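Local structure of Sso-CP2 metallo-carboxypetidase (Sulfolobus solfataricus, 4MMO) at residues I9-K14 with D104-L109; S16-G21 with E136-S141; H51-A56 with K130-G135; Y69-V74 with I161-G166. The protein probably acts as a zinc-dependent metallo-carboxypeptidase of the M20 family, removing residues from the C-terminal ends of peptides. One frame throughout, in Å; residues are numbered along the deposited sequence.

Contact 1: I9-K14 with D104-L109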
loop_
_atom_site.group_PDB
_atom_site.type_symbol
_atom_site.label_atom_id
_atom_site.label_comp_id
_atom_site.label_asym_id
_atom_site.label_seq_id
_atom_site.Cartn_x
_atom_site.Cartn_y
_atom_site.Cartn_z
ATOM N N ILE A 9 -1.763 33.290 20.431
ATOM C CA ILE A 9 -2.689 32.273 20.937
ATOM C C ILE A 9 -3.991 32.299 20.147
ATOM O O ILE A 9 -4.496 31.261 19.725
ATOM C CB ILE A 9 -3.016 32.498 22.437
ATOM C CG1 ILE A 9 -1.757 32.358 23.297
ATOM C CG2 ILE A 9 -4.098 31.525 22.924
ATOM C CD1 ILE A 9 -1.162 30.965 23.333
ATOM N N GLU A 10 -4.531 33.498 19.959
ATOM C CA GLU A 10 -5.753 33.691 19.187
ATOM C C GLU A 10 -5.594 33.132 17.771
ATOM O O GLU A 10 -6.484 32.462 17.255
ATOM C CB GLU A 10 -6.086 35.184 19.142
ATOM C CG GLU A 10 -7.348 35.547 18.394
ATOM C CD GLU A 10 -7.605 37.044 18.406
ATOM O OE1 GLU A 10 -6.655 37.813 18.131
ATOM O OE2 GLU A 10 -8.750 37.451 18.700
ATOM N N PHE A 11 -4.445 33.408 17.157
ATOM C CA PHE A 11 -4.135 32.943 15.806
ATOM C C PHE A 11 -4.082 31.419 15.776
ATOM O O PHE A 11 -4.643 30.775 14.881
ATOM C CB PHE A 11 -2.771 33.517 15.384
ATOM C CG PHE A 11 -2.449 33.376 13.910
ATOM C CD1 PHE A 11 -3.442 33.205 12.959
ATOM C CD2 PHE A 11 -1.125 33.432 13.481
ATOM C CE1 PHE A 11 -3.125 33.090 11.610
ATOM C CE2 PHE A 11 -0.802 33.320 12.138
ATOM C CZ PHE A 11 -1.803 33.145 11.202
ATOM N N LEU A 12 -3.404 30.853 16.768
ATOM C CA LEU A 12 -3.173 29.414 16.842
ATOM C C LEU A 12 -4.455 28.613 17.091
ATOM O O LEU A 12 -4.535 27.437 16.737
ATOM C CB LEU A 12 -2.163 29.108 17.949
ATOM C CG LEU A 12 -0.691 29.430 17.660
ATOM C CD1 LEU A 12 0.148 29.257 18.916
ATOM C CD2 LEU A 12 -0.153 28.545 16.546
ATOM N N LYS A 13 -5.450 29.243 17.707
ATOM C CA LYS A 13 -6.696 28.556 18.022
ATOM C C LYS A 13 -7.556 28.366 16.780
ATOM O O LYS A 13 -8.487 27.565 16.784
ATOM C CB LYS A 13 -7.480 29.321 19.086
ATOM C CG LYS A 13 -6.976 29.106 20.500
ATOM C CD LYS A 13 -7.658 30.058 21.464
ATOM C CE LYS A 13 -7.374 29.694 22.910
ATOM N NZ LYS A 13 -7.923 30.712 23.850
ATOM N N LYS A 14 -7.242 29.102 15.720
ATOM C CA LYS A 14 -7.990 28.984 14.477
ATOM C C LYS A 14 -7.397 27.888 13.601
ATOM O O LYS A 14 -6.264 28.010 13.142
ATOM C CB LYS A 14 -7.992 30.305 13.714
ATOM C CG LYS A 14 -8.514 31.478 14.522
ATOM C CD LYS A 14 -9.106 32.551 13.626
ATOM C CE LYS A 14 -9.530 33.769 14.431
ATOM N NZ LYS A 14 -10.428 33.415 15.566
ATOM N N ASP A 104 5.541 25.708 12.540
ATOM C CA ASP A 104 5.345 25.781 11.094
ATOM C C ASP A 104 3.886 26.135 10.811
ATOM O O ASP A 104 3.056 25.231 10.766
ATOM C CB ASP A 104 5.686 24.413 10.476
ATOM C CG ASP A 104 5.454 24.357 8.967
ATOM O OD1 ASP A 104 5.347 25.418 8.317
ATOM O OD2 ASP A 104 5.391 23.232 8.423
ATOM N N ASN A 105 3.541 27.412 10.604
ATOM C CA ASN A 105 4.469 28.535 10.449
ATOM C C ASN A 105 3.877 29.807 11.075
ATOM O O ASN A 105 4.270 30.924 10.735
ATOM C CB ASN A 105 4.740 28.742 8.950
ATOM C CG ASN A 105 5.728 29.867 8.655
ATOM O OD1 ASN A 105 5.456 30.735 7.821
ATOM N ND2 ASN A 105 6.876 29.857 9.333
ATOM N N LYS A 106 2.930 29.642 11.999
ATOM C CA LYS A 106 2.200 30.789 12.552
ATOM C C LYS A 106 2.994 31.615 13.566
ATOM O O LYS A 106 2.889 32.840 13.585
ATOM C CB LYS A 106 0.892 30.334 13.201
ATOM C CG LYS A 106 -0.121 29.773 12.218
ATOM C CD LYS A 106 -1.434 29.471 12.915
ATOM C CE LYS A 106 -2.489 28.951 11.940
ATOM N NZ LYS A 106 -3.738 28.565 12.648
ATOM N N GLY A 107 3.744 30.942 14.432
ATOM C CA GLY A 107 4.555 31.628 15.423
ATOM C C GLY A 107 5.559 32.560 14.758
ATOM O O GLY A 107 5.676 33.733 15.117
ATOM N N THR A 108 6.268 32.034 13.765
ATOM C CA THR A 108 7.252 32.821 13.023
ATOM C C THR A 108 6.562 33.930 12.238
ATOM O O THR A 108 7.087 35.034 12.118
ATOM C CB THR A 108 8.056 31.934 12.056
ATOM O OG1 THR A 108 8.677 30.873 12.790
ATOM C CG2 THR A 108 9.129 32.744 11.326
ATOM N N LEU A 109 5.375 33.636 11.718
ATOM C CA LEU A 109 4.627 34.613 10.933
ATOM C C LEU A 109 4.247 35.797 11.806
ATOM O O LEU A 109 4.345 36.951 11.384
ATOM C CB LEU A 109 3.370 33.968 10.332
ATOM C CG LEU A 109 2.488 34.784 9.376
ATOM C CD1 LEU A 109 1.613 33.832 8.566
ATOM C CD2 LEU A 109 1.589 35.792 10.084
HETATM O O HOH W 1 -2.941 26.870 14.381
#
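The ammonium nitrogen of Lys106 sits among backbone oxygens at the C-terminal end of helix 3-12. NZ of Lys106 donates to O of Phe11 at 3.3 Å, arriving above the carbonyl plane, while Lys14 N reaches the same oxygen from the opposite face. O of Lys14 lies 2.6 Å from Lys106 NZ. A water accepts from Lys106 NZ at 2.6 Å and in turn donates to O of Leu12 at 2.9 Å; Ser16 OG adds a weak bond. Carbonyls at this end of a helix carry the negative pole of its dipole, which probably makes the spot welcoming to a lysine. In the fold, the contact packs helix 3-12 against the start of helix 102-121, where the zinc ligand Asp104 is joined to Asn105 by a cis peptide.

Lys106 gets its amine this far by staying straight: CG is anti to the carbonyl carbon (chi1 -66°) and the chain is extended beyond it, crossing the ring of Phe11. Its CD sits over the ring centre, a CH-pi contact of 3.9 Å from Lys106 CD to the Phe11 centroid. NZ is still over the face, in a cation-pi contact at 5.0 Å from that centroid. CB of Lys106 touches Phe11 CE2 at 3.6 Å, and Leu12 CD2 lies along the aliphatic chain. A methionine in place of Lys106 would probably leave O of Phe11 without its side-chain donor and the helix end without the neighbouring positive charge. Leu109 CD2 meets Phe11 CE2 obliquely at 4.0 Å, adding purely apolar packing.

Contact 2: S16-G21 with E136-S141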
loop_
_atom_site.group_PDB
_atom_site.type_symbol
_atom_site.label_atom_id
_atom_site.label_comp_id
_atom_site.label_asym_id
_atom_site.label_seq_id
_atom_site.Cartn_x
_atom_site.Cartn_y
_atom_site.Cartn_z
ATOM N N SER A 16 -6.688 25.718 10.233
ATOM C CA SER A 16 -6.464 26.171 8.872
ATOM C C SER A 16 -5.732 25.071 8.133
ATOM O O SER A 16 -4.671 25.286 7.549
ATOM C CB SER A 16 -5.648 27.467 8.867
ATOM O OG SER A 16 -4.554 27.369 9.757
ATOM N N ILE A 17 -6.303 23.877 8.184
ATOM C CA ILE A 17 -5.733 22.737 7.494
ATOM C C ILE A 17 -6.048 22.882 6.014
ATOM O O ILE A 17 -7.205 22.847 5.612
ATOM C CB ILE A 17 -6.287 21.419 8.049
ATOM C CG1 ILE A 17 -6.096 21.376 9.570
ATOM C CG2 ILE A 17 -5.598 20.238 7.384
ATOM C CD1 ILE A 17 -6.742 20.188 10.250
ATOM N N SER A 18 -5.009 23.077 5.207
ATOM C CA SER A 18 -5.186 23.279 3.774
ATOM C C SER A 18 -5.505 21.963 3.071
ATOM O O SER A 18 -6.114 21.957 2.002
ATOM C CB SER A 18 -3.927 23.904 3.167
ATOM O OG SER A 18 -2.773 23.169 3.531
ATOM N N ALA A 19 -5.091 20.853 3.674
ATOM C CA ALA A 19 -5.331 19.532 3.100
ATOM C C ALA A 19 -6.824 19.252 2.956
ATOM O O ALA A 19 -7.250 18.624 1.989
ATOM C CB ALA A 19 -4.680 18.462 3.956
ATOM N N THR A 20 -7.609 19.729 3.919
ATOM C CA THR A 20 -9.059 19.534 3.919
ATOM C C THR A 20 -9.790 20.836 3.603
ATOM O O THR A 20 -10.904 20.824 3.082
ATOM C CB THR A 20 -9.551 19.012 5.284
ATOM O OG1 THR A 20 -9.282 19.984 6.303
ATOM C CG2 THR A 20 -8.859 17.702 5.641
ATOM N N GLY A 21 -9.151 21.960 3.916
ATOM C CA GLY A 21 -9.743 23.270 3.705
ATOM C C GLY A 21 -10.386 23.804 4.970
ATOM O O GLY A 21 -11.000 24.874 4.969
ATOM N N GLU A 136 -1.590 27.545 0.992
ATOM C CA GLU A 136 -1.429 26.251 0.321
ATOM C C GLU A 136 -0.014 25.682 0.416
ATOM O O GLU A 136 0.334 24.755 -0.320
ATOM C CB GLU A 136 -1.796 26.380 -1.160
ATOM C CG GLU A 136 -3.226 26.804 -1.420
ATOM C CD GLU A 136 -3.524 26.968 -2.900
ATOM O OE1 GLU A 136 -2.587 27.264 -3.672
ATOM O OE2 GLU A 136 -4.699 26.804 -3.292
ATOM N N GLU A 137 0.807 26.230 1.304
ATOM C CA GLU A 137 2.197 25.792 1.405
ATOM C C GLU A 137 2.290 24.308 1.749
ATOM O O GLU A 137 3.159 23.598 1.241
ATOM C CB GLU A 137 2.952 26.617 2.446
ATOM C CG GLU A 137 4.473 26.497 2.340
ATOM C CD GLU A 137 5.036 25.261 3.015
ATOM O OE1 GLU A 137 4.413 24.754 3.973
ATOM O OE2 GLU A 137 6.115 24.797 2.586
ATOM N N GLU A 138 1.392 23.847 2.613
ATOM C CA GLU A 138 1.399 22.462 3.060
ATOM C C GLU A 138 0.860 21.497 2.001
ATOM O O GLU A 138 0.976 20.280 2.157
ATOM C CB GLU A 138 0.585 22.322 4.347
ATOM C CG GLU A 138 1.096 23.169 5.500
ATOM C CD GLU A 138 2.451 22.720 6.008
ATOM O OE1 GLU A 138 2.983 21.716 5.491
ATOM O OE2 GLU A 138 2.983 23.372 6.930
ATOM N N ILE A 139 0.267 22.040 0.939
ATOM C CA ILE A 139 -0.203 21.232 -0.184
ATOM C C ILE A 139 0.510 21.612 -1.481
ATOM O O ILE A 139 -0.064 21.523 -2.565
ATOM C CB ILE A 139 -1.737 21.342 -0.374
ATOM C CG1 ILE A 139 -2.153 22.792 -0.637
ATOM C CG2 ILE A 139 -2.450 20.797 0.854
ATOM C CD1 ILE A 139 -3.585 22.944 -1.096
ATOM N N GLY A 140 1.760 22.048 -1.360
ATOM C CA GLY A 140 2.606 22.260 -2.521
ATOM C C GLY A 140 2.465 23.599 -3.222
ATOM O O GLY A 140 3.043 23.788 -4.294
ATOM N N SER A 141 1.713 24.526 -2.633
ATOM C CA SER A 141 1.548 25.868 -3.198
ATOM C C SER A 141 1.063 25.801 -4.643
ATOM O O SER A 141 1.553 26.535 -5.506
ATOM C CB SER A 141 2.872 26.648 -3.140
ATOM O OG SER A 141 3.404 26.684 -1.826
#
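Ser18 points its short side chain toward the turn formed by residues 136-141. Its CB lies 4.1 Å from Ile139 CG2 and loosely faces Glu136 CA at 4.5 Å. OG then stands between the backbone N and the carbonyl carbon (chi1 51°), which lays it 3.6 Å from Glu138 CB and equally near Ile139 CG2. These are packing contacts; the polar need of Ser18 OG is met by a hydrogen bond to Asp73 OD2, an oxygen that also accepts from Glu138 N, so one carboxylate ties both loops. A serine suits the place because it is small enough to fit between the loops yet can use that carboxylate. Ile139 adds apolar cover: its CG2 reaches Ala19 N at 3.9 Å and its CD1 lies 4.1 Å from Ser18 O. The turn itself is stiffened at O of Glu136, which accepts from Ile139 N and Ser141 N on opposite faces. Glu138 sends its carboxylate away from Ser18 to Gln75, near the bound metal. Loop 16-21 thus packs behind the turn 136-141, which borders the metal centre of an M20 peptidase and carries Glu137 and Glu138, zinc ligands of this protein although neither binds the metal in this chain.

Contact 3: H51-A56 with K130-G135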
loop_
_atom_site.group_PDB
_atom_site.type_symbol
_atom_site.label_atom_id
_atom_site.label_comp_id
_atom_site.label_asym_id
_atom_site.label_seq_id
_atom_site.Cartn_x
_atom_site.Cartn_y
_atom_site.Cartn_z
ATOM N N HIS A 51 -7.025 28.498 -2.362
ATOM C CA HIS A 51 -7.063 29.277 -1.129
ATOM C C HIS A 51 -6.529 30.692 -1.360
ATOM O O HIS A 51 -5.654 30.900 -2.201
ATOM C CB HIS A 51 -6.274 28.560 -0.037
ATOM C CG HIS A 51 -6.748 27.163 0.222
ATOM N ND1 HIS A 51 -8.056 26.778 0.025
ATOM C CD2 HIS A 51 -6.090 26.061 0.654
ATOM C CE1 HIS A 51 -8.185 25.497 0.330
ATOM N NE2 HIS A 51 -7.009 25.041 0.715
ATOM N N PRO A 52 -7.064 31.673 -0.619
ATOM C CA PRO A 52 -6.725 33.072 -0.887
ATOM C C PRO A 52 -5.372 33.479 -0.314
ATOM O O PRO A 52 -4.835 32.805 0.565
ATOM C CB PRO A 52 -7.841 33.834 -0.175
ATOM C CG PRO A 52 -8.172 32.974 0.990
ATOM C CD PRO A 52 -7.975 31.546 0.531
ATOM N N VAL A 53 -4.845 34.587 -0.822
ATOM C CA VAL A 53 -3.572 35.135 -0.377
ATOM C C VAL A 53 -3.814 36.457 0.343
ATOM O O VAL A 53 -4.580 37.298 -0.132
ATOM C CB VAL A 53 -2.628 35.360 -1.587
ATOM C CG1 VAL A 53 -1.471 36.279 -1.234
ATOM C CG2 VAL A 53 -2.102 34.031 -2.099
ATOM N N VAL A 54 -3.167 36.636 1.490
ATOM C CA VAL A 54 -3.203 37.916 2.188
ATOM C C VAL A 54 -1.995 38.743 1.776
ATOM O O VAL A 54 -0.856 38.292 1.893
ATOM C CB VAL A 54 -3.183 37.747 3.713
ATOM C CG1 VAL A 54 -3.362 39.101 4.392
ATOM C CG2 VAL A 54 -4.265 36.780 4.160
ATOM N N TYR A 55 -2.256 39.955 1.299
ATOM C CA TYR A 55 -1.207 40.853 0.854
ATOM C C TYR A 55 -1.322 42.203 1.545
ATOM O O TYR A 55 -2.422 42.676 1.823
ATOM C CB TYR A 55 -1.265 41.044 -0.663
ATOM C CG TYR A 55 -0.250 42.039 -1.172
ATOM C CD1 TYR A 55 1.076 41.670 -1.360
ATOM C CD2 TYR A 55 -0.611 43.349 -1.453
ATOM C CE1 TYR A 55 2.010 42.573 -1.822
ATOM C CE2 TYR A 55 0.319 44.263 -1.915
ATOM C CZ TYR A 55 1.630 43.869 -2.096
ATOM O OH TYR A 55 2.569 44.769 -2.555
ATOM N N ALA A 56 -0.173 42.816 1.822
ATOM C CA ALA A 56 -0.136 44.159 2.390
ATOM C C ALA A 56 1.209 44.804 2.104
ATOM O O ALA A 56 2.230 44.119 2.007
ATOM C CB ALA A 56 -0.395 44.115 3.888
ATOM N N LYS A 130 6.736 44.374 1.985
ATOM C CA LYS A 130 5.588 43.770 1.328
ATOM C C LYS A 130 5.373 42.394 1.931
ATOM O O LYS A 130 6.316 41.605 2.042
ATOM C CB LYS A 130 5.835 43.662 -0.172
ATOM C CG LYS A 130 5.979 45.004 -0.854
ATOM C CD LYS A 130 6.253 44.848 -2.333
ATOM C CE LYS A 130 6.180 46.187 -3.045
ATOM N NZ LYS A 130 6.459 46.049 -4.498
ATOM N N LEU A 131 4.134 42.122 2.336
ATOM C CA LEU A 131 3.781 40.867 2.988
ATOM C C LEU A 131 2.984 39.980 2.045
ATOM O O LEU A 131 2.052 40.441 1.388
ATOM C CB LEU A 131 2.942 41.134 4.237
ATOM C CG LEU A 131 3.539 42.027 5.325
ATOM C CD1 LEU A 131 2.515 42.208 6.435
ATOM C CD2 LEU A 131 4.838 41.448 5.873
ATOM N N LEU A 132 3.356 38.707 1.982
ATOM C CA LEU A 132 2.647 37.745 1.148
ATOM C C LEU A 132 2.436 36.447 1.907
ATOM O O LEU A 132 3.356 35.641 2.046
ATOM C CB LEU A 132 3.415 37.480 -0.150
ATOM C CG LEU A 132 2.635 36.739 -1.239
ATOM C CD1 LEU A 132 1.485 37.586 -1.725
ATOM C CD2 LEU A 132 3.534 36.370 -2.408
ATOM N N TYR A 133 1.215 36.264 2.403
ATOM C CA TYR A 133 0.849 35.077 3.162
ATOM C C TYR A 133 -0.080 34.176 2.348
ATOM O O TYR A 133 -1.202 34.575 2.027
ATOM C CB TYR A 133 0.146 35.484 4.454
ATOM C CG TYR A 133 0.935 36.430 5.331
ATOM C CD1 TYR A 133 2.322 36.356 5.400
ATOM C CD2 TYR A 133 0.291 37.390 6.098
ATOM C CE1 TYR A 133 3.041 37.212 6.209
ATOM C CE2 TYR A 133 0.997 38.249 6.908
ATOM C CZ TYR A 133 2.376 38.158 6.960
ATOM O OH TYR A 133 3.087 39.017 7.766
ATOM N N GLU A 134 0.385 32.970 2.018
ATOM C CA GLU A 134 -0.432 32.010 1.272
ATOM C C GLU A 134 -1.045 30.962 2.197
ATOM O O GLU A 134 -0.666 30.850 3.366
ATOM C CB GLU A 134 0.383 31.323 0.170
ATOM C CG GLU A 134 1.388 30.268 0.656
ATOM C CD GLU A 134 1.633 29.172 -0.371
ATOM O OE1 GLU A 134 0.671 28.763 -1.057
ATOM O OE2 GLU A 134 2.790 28.716 -0.494
ATOM N N GLY A 135 -1.979 30.183 1.654
ATOM C CA GLY A 135 -2.692 29.179 2.424
ATOM C C GLY A 135 -2.579 27.776 1.856
ATOM O O GLY A 135 -3.374 26.908 2.211
HETATM O O HOH W 2 -2.766 30.713 -1.052
#
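Tyr55 and Leu132 both set CG anti to the backbone N (chi1 176° and -167°), swinging the tyrosine ring and the leucine branch together over one face of the sheet. CD1 of Leu132 comes to the ring edge of Tyr55, 4.1 Å from its CD1, and also packs on Val53 CG1. Tyr147 of helix 144-149 touches all three side chains, so these apolar groups together form the surface on which it packs. The Tyr55 side chain runs alongside Lys130, its OH 3.7 Å from Lys130 CD, while the lysine amine goes on to the carbonyls of Lys154 and Lys156.

Strand segments 53-56 and 130-134, with 172° between their N-to-C directions, are an antiparallel pair in the mixed six-stranded sheet of the zinc-peptidase fold; strand 128-134 also pairs in parallel with strand 65-71. Val54 and Tyr133 form a hydrogen-bonded pair, with Val54 N to Tyr133 O and Tyr133 N to Val54 O both 2.9 Å and both in the carbonyl planes. In the next such pair, Leu131 N donates to Ala56 O at 2.8 Å in a nearly straight bond. Val54 and Tyr133 put their side chains on the face met by helix 24-39, where Leu31 touches the tyrosine. Beyond the ladder the strands part: Gly135 N donates to a water at 2.9 Å, and a side chain on this glycine would crowd His51 CB.

Contact 4: Y69-V74 with I161-G166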
loop_
_atom_site.group_PDB
_atom_site.type_symbol
_atom_site.label_atom_id
_atom_site.label_comp_id
_atom_site.label_asym_id
_atom_site.label_seq_id
_atom_site.Cartn_x
_atom_site.Cartn_y
_atom_site.Cartn_z
ATOM N N TYR A 69 7.626 36.405 3.013
ATOM C CA TYR A 69 6.734 35.285 2.734
ATOM C C TYR A 69 6.507 34.434 3.979
ATOM O O TYR A 69 7.451 34.069 4.679
ATOM C CB TYR A 69 7.307 34.412 1.607
ATOM C CG TYR A 69 6.619 33.069 1.443
ATOM C CD1 TYR A 69 7.030 31.965 2.178
ATOM C CD2 TYR A 69 5.565 32.905 0.551
ATOM C CE1 TYR A 69 6.412 30.740 2.037
ATOM C CE2 TYR A 69 4.937 31.674 0.402
ATOM C CZ TYR A 69 5.365 30.598 1.149
ATOM O OH TYR A 69 4.749 29.373 1.016
ATOM N N ASN A 70 5.242 34.126 4.244
ATOM C CA ASN A 70 4.867 33.153 5.265
ATOM C C ASN A 70 3.607 32.424 4.803
ATOM O O ASN A 70 3.013 32.801 3.801
ATOM C CB ASN A 70 4.626 33.837 6.612
ATOM C CG ASN A 70 5.912 34.305 7.272
ATOM O OD1 ASN A 70 6.214 35.497 7.291
ATOM N ND2 ASN A 70 6.667 33.366 7.829
ATOM N N HIS A 71 3.205 31.378 5.515
ATOM C CA HIS A 71 1.964 30.682 5.177
ATOM C C HIS A 71 1.120 30.436 6.415
ATOM O O HIS A 71 1.635 30.021 7.455
ATOM C CB HIS A 71 2.246 29.376 4.432
ATOM C CG HIS A 71 3.012 28.369 5.233
ATOM N ND1 HIS A 71 2.414 27.530 6.141
ATOM C CD2 HIS A 71 4.332 28.070 5.247
ATOM C CE1 HIS A 71 3.336 26.748 6.686
ATOM N NE2 HIS A 71 4.504 27.057 6.160
ATOM N N TYR A 72 -0.178 30.710 6.294
ATOM C CA TYR A 72 -1.096 30.599 7.424
ATOM C C TYR A 72 -1.738 29.217 7.528
ATOM O O TYR A 72 -2.380 28.905 8.528
ATOM C CB TYR A 72 -2.172 31.690 7.362
ATOM C CG TYR A 72 -3.065 31.644 6.141
ATOM C CD1 TYR A 72 -4.228 30.876 6.130
ATOM C CD2 TYR A 72 -2.760 32.384 5.010
ATOM C CE1 TYR A 72 -5.049 30.839 5.018
ATOM C CE2 TYR A 72 -3.575 32.356 3.892
ATOM C CZ TYR A 72 -4.717 31.580 3.900
ATOM O OH TYR A 72 -5.527 31.553 2.788
ATOM N N ASP A 73 -1.557 28.385 6.507
ATOM C CA ASP A 73 -2.089 27.028 6.545
ATOM C C ASP A 73 -1.155 26.118 7.324
ATOM O O ASP A 73 0.049 26.363 7.384
ATOM C CB ASP A 73 -2.308 26.472 5.132
ATOM C CG ASP A 73 -1.012 26.335 4.344
ATOM O OD1 ASP A 73 -0.260 27.325 4.270
ATOM O OD2 ASP A 73 -0.743 25.241 3.803
ATOM N N VAL A 74 -1.722 25.066 7.910
ATOM C CA VAL A 74 -0.971 24.118 8.728
ATOM C C VAL A 74 -1.207 22.681 8.276
ATOM O O VAL A 74 -2.120 22.407 7.496
ATOM C CB VAL A 74 -1.374 24.228 10.208
ATOM C CG1 VAL A 74 -1.006 25.596 10.754
ATOM C CG2 VAL A 74 -2.881 23.967 10.379
ATOM N N ILE A 161 12.583 37.215 2.114
ATOM C CA ILE A 161 12.801 36.205 3.141
ATOM C C ILE A 161 11.651 35.198 3.123
ATOM O O ILE A 161 10.476 35.569 3.081
ATOM C CB ILE A 161 13.011 36.820 4.550
ATOM C CG1 ILE A 161 11.783 37.606 5.013
ATOM C CG2 ILE A 161 14.258 37.726 4.546
ATOM C CD1 ILE A 161 11.822 37.960 6.488
ATOM N N MET A 162 12.005 33.918 3.126
ATOM C CA MET A 162 11.020 32.852 3.044
ATOM C C MET A 162 10.417 32.591 4.425
ATOM O O MET A 162 10.555 33.423 5.323
ATOM C CB MET A 162 11.656 31.597 2.450
ATOM C CG MET A 162 12.167 31.788 1.033
ATOM S SD MET A 162 10.915 32.411 -0.113
ATOM C CE MET A 162 9.724 31.065 -0.055
ATOM N N GLU A 163 9.746 31.452 4.594
ATOM C CA GLU A 163 8.924 31.224 5.782
ATOM C C GLU A 163 9.754 31.258 7.069
ATOM O O GLU A 163 9.239 31.581 8.141
ATOM C CB GLU A 163 8.106 29.918 5.659
ATOM C CG GLU A 163 8.802 28.626 6.080
ATOM C CD GLU A 163 7.839 27.434 6.161
ATOM O OE1 GLU A 163 7.642 26.890 7.266
ATOM O OE2 GLU A 163 7.258 27.032 5.134
ATOM N N GLY A 164 11.039 30.941 6.951
ATOM C CA GLY A 164 11.949 30.998 8.083
ATOM C C GLY A 164 12.491 29.642 8.484
ATOM O O GLY A 164 12.207 28.629 7.841
ATOM N N ALA A 165 13.272 29.624 9.560
ATOM C CA ALA A 165 13.934 28.408 10.011
ATOM C C ALA A 165 14.122 28.455 11.517
ATOM O O ALA A 165 14.502 29.486 12.070
ATOM C CB ALA A 165 15.280 28.255 9.313
ATOM N N GLY A 166 13.862 27.333 12.178
ATOM C CA GLY A 166 13.958 27.259 13.624
ATOM C C GLY A 166 15.368 27.002 14.120
ATOM O O GLY A 166 16.323 26.969 13.339
#
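The zinc site takes two of its three protein ligands in this model, His71 and Glu163, from this contact, which joins the end of strand 65-71 to the loop following its parallel neighbour 159-161; Asp104 is the third. NE2 of His71 and OE2 of Glu163 stand 2.9 Å apart because both groups turn to the metal, not because they bond to each other. The carboxylate oxygen lies at the edge of the imidazole, with the two planes 64° apart. On the side of the imidazole away from the metal, ND1 of His71 donates to O of Asp73 at 2.9 Å, in the ring plane, so this second-shell carbonyl helps fix the rotation of the ring. A phenylalanine in place of His71 is likely to cost the zinc a ligand and leave O of Asp73 without this donor.

Further back along the strand the backbones are still paired: Tyr69 N donates to Ile161 O at 3.0 Å, nearly along the C=O axis. Glu163 CA makes a CA-H...O contact of 3.4 Å with Tyr69 O. Asn70 ND2, bonded to Asn105 OD1, also lies 3.1 Å from Glu163 O. Tyr69 is suited to a buried place with one polar need, since its OH is bonded to Glu134 OE2. Met162, bent at chi2 and chi3, curls back so that CE lies over one face of the Tyr69 ring, a CH-pi contact 4.0 Å from the centroid, with SD oblique to the ring in a Met-aromatic contact.

In the fold
Contacts 1, 3 and 4 are buried, whereas contact 2 joins two loops and is only partly covered. Contacts 3 and 4 belong to the same sheet, since strands 128-134 and 65-71 are neighbours in it; the first is a regular backbone ladder, the second gives way to metal ligands where the strand ends. Contact 1 packs two helices round a lysine whose chain lies on a phenylalanine and whose amine meets backbone oxygens. It meets contact 4 through Asp104 at the zinc, and contact 3 where Leu109 packs on Tyr133. Contact 2 closes the chain around contact 3 and brings its acidic turn to the metal, with Glu138 beside Asp104.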